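PDB 5FC9: blue (Type 1) copper domain protein from Nitrosopumilus maritimus, which binds copper in a mononuclear type 1 centre with an open binding site and, as a purple cupredoxin, probably serves in electron transfer. Local coordinates for residues Ala16-Tyr19 with Ser20-Leu24. Sequence-based numbering, arbitrary orientation.
Sequences AGFY and SPLNL
L22 reaches back round the turn to F18 and Y19. Its CD1 packs on the CB atoms of both, 4.0 Å from that of F18 and 4.3 Å from that of Y19, while CD2 lies more loosely over one face of the F18 ring. L22 carries CG anti to its own N (chi1 -167°); in F18, chi1 (43°) puts the ring beside the leucine and chi2 (62°) turns a face toward it. This is the closer-packed, buried side, in ordinary van der Waals contact; V49 and K79 of the second subunit pack on F18 and L22 respectively. The backbone doubles back here with a cis peptide bond before P21. Y19 O comes within 3.1 Å of L22 N, but the angle is too poor for a hydrogen bond. The loose side is at S20, which is exposed. The Y19 ring leaves the turn in another direction, into the protein: its OH hydrogen-bonds R88 O, and the side chain packs on I4, I6 and C82, a copper ligand, coming within about 5 Å of the copper at its nearest atoms. The turn thus leads from beside the copper site into strand 23-26, outermost of its sheet within this chain, in the Greek-key beta sandwich of the cupredoxin fold.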
ATOM      1  N   ALA A  16       1.091   9.921  -1.866  1.00 15.77           N
ATOM      2  CA  ALA A  16       0.524  11.234  -2.146  1.00 14.78           C
ATOM      3  C   ALA A  16      -0.697  11.495  -1.263  1.00 14.59           C
ATOM      4  O   ALA A  16      -1.467  10.578  -0.954  1.00 14.74           O
ATOM      5  CB  ALA A  16       0.157  11.349  -3.600  1.00 16.53           C
ATOM      6  N   GLY A  17      -0.853  12.745  -0.841  1.00 14.46           N
ATOM      7  CA  GLY A  17      -1.940  13.107   0.049  1.00 15.02           C
ATOM      8  C   GLY A  17      -1.483  13.358   1.474  1.00 15.33           C
ATOM      9  O   GLY A  17      -2.299  13.601   2.353  1.00 14.83           O
ATOM     10  N   PHE A  18      -0.177  13.298   1.704  1.00 13.92           N
ATOM     11  CA  PHE A  18       0.348  13.500   3.049  1.00 13.39           C
ATOM     12  C   PHE A  18       0.225  14.969   3.475  1.00 15.15           C
ATOM     13  O   PHE A  18      -0.040  15.851   2.652  1.00 15.34           O
ATOM     14  CB  PHE A  18       1.807  13.017   3.160  1.00 14.47           C
ATOM     15  CG  PHE A  18       2.690  13.402   1.994  1.00 15.96           C
ATOM     16  CD1 PHE A  18       2.924  14.730   1.688  1.00 16.81           C
ATOM     17  CD2 PHE A  18       3.335  12.421   1.246  1.00 16.45           C
ATOM     18  CE1 PHE A  18       3.742  15.078   0.624  1.00 20.06           C
ATOM     19  CE2 PHE A  18       4.161  12.767   0.196  1.00 18.19           C
ATOM     20  CZ  PHE A  18       4.362  14.092  -0.119  1.00 18.08           C
ATOM     21  N   TYR A  19       0.403  15.201   4.774  1.00 14.97           N
ATOM     22  CA  TYR A  19       0.361  16.545   5.352  1.00 14.09           C
ATOM     23  C   TYR A  19       1.311  17.482   4.634  1.00 15.62           C
ATOM     24  O   TYR A  19       2.394  17.080   4.235  1.00 16.13           O
ATOM     25  CB  TYR A  19       0.731  16.506   6.840  1.00 16.77           C
ATOM     26  CG  TYR A  19      -0.071  15.521   7.658  1.00 15.07           C
ATOM     27  CD1 TYR A  19      -1.459  15.468   7.559  1.00 15.76           C
ATOM     28  CD2 TYR A  19       0.560  14.641   8.517  1.00 16.20           C
ATOM     29  CE1 TYR A  19      -2.196  14.558   8.299  1.00 16.37           C
ATOM     30  CE2 TYR A  19      -0.159  13.720   9.260  1.00 15.05           C
ATOM     31  CZ  TYR A  19      -1.541  13.682   9.149  1.00 16.97           C
ATOM     32  OH  TYR A  19      -2.289  12.780   9.871  1.00 16.24           O
ATOM     33  N   SER A  20       0.903  18.743   4.494  1.00 15.10           N
ATOM     34  CA  SER A  20       1.681  19.730   3.759  1.00 17.70           C
ATOM     35  C   SER A  20       1.950  20.961   4.612  1.00 17.10           C
ATOM     36  O   SER A  20       1.034  21.726   4.878  1.00 18.20           O
ATOM     37  CB  SER A  20       0.938  20.136   2.485  1.00 20.22           C
ATOM     38  OG  SER A  20       1.718  21.006   1.688  1.00 22.42           O
ATOM     39  N   PRO A  21       3.208  21.167   5.028  1.00 17.65           N
ATOM     40  CA  PRO A  21       4.382  20.337   4.762  1.00 15.96           C
ATOM     41  C   PRO A  21       4.445  19.143   5.696  1.00 17.56           C
ATOM     42  O   PRO A  21       3.870  19.183   6.784  1.00 18.19           O
ATOM     43  CB  PRO A  21       5.545  21.288   5.043  1.00 20.42           C
ATOM     44  CG  PRO A  21       5.006  22.201   6.084  1.00 20.71           C
ATOM     45  CD  PRO A  21       3.555  22.438   5.724  1.00 19.60           C
ATOM     46  N   LEU A  22       5.163  18.105   5.289  1.00 15.62           N
ATOM     47  CA  LEU A  22       5.261  16.892   6.082  1.00 14.06           C
ATOM     48  C   LEU A  22       6.160  17.104   7.306  1.00 16.64           C
ATOM     49  O   LEU A  22       5.984  16.452   8.333  1.00 17.25           O
ATOM     50  CB  LEU A  22       5.781  15.756   5.209  1.00 17.12           C
ATOM     51  CG  LEU A  22       5.669  14.342   5.766  1.00 20.73           C
ATOM     52  CD1 LEU A  22       4.239  14.034   6.146  1.00 19.09           C
ATOM     53  CD2 LEU A  22       6.177  13.378   4.705  1.00 21.39           C
ATOM     54  N   ASN A  23       7.130  18.005   7.175  1.00 17.27           N
ATOM     55  CA  ASN A  23       7.917  18.470   8.313  1.00 19.63           C
ATOM     56  C   ASN A  23       7.849  19.982   8.341  1.00 19.08           C
ATOM     57  O   ASN A  23       8.362  20.638   7.439  1.00 21.32           O
ATOM     58  CB  ASN A  23       9.381  18.019   8.237  1.00 20.52           C
ATOM     59  CG  ASN A  23      10.204  18.524   9.424  1.00 20.38           C
ATOM     60  OD1 ASN A  23       9.705  18.593  10.546  1.00 20.67           O
ATOM     61  ND2 ASN A  23      11.461  18.883   9.173  1.00 22.39           N
ATOM     62  N   LEU A  24       7.189  20.524   9.358  1.00 18.89           N
ATOM     63  CA  LEU A  24       7.081  21.969   9.510  1.00 17.70           C
ATOM     64  C   LEU A  24       8.207  22.454  10.406  1.00 20.78           C
ATOM     65  O   LEU A  24       8.274  22.058  11.565  1.00 19.85           O
ATOM     66  CB  LEU A  24       5.721  22.349  10.101  1.00 19.76           C
ATOM     67  CG  LEU A  24       5.540  23.848  10.366  1.00 18.78           C
ATOM     68  CD1 LEU A  24       5.378  24.593   9.060  1.00 24.92           C
ATOM     69  CD2 LEU A  24       4.366  24.119  11.316  1.00 19.49           C
TER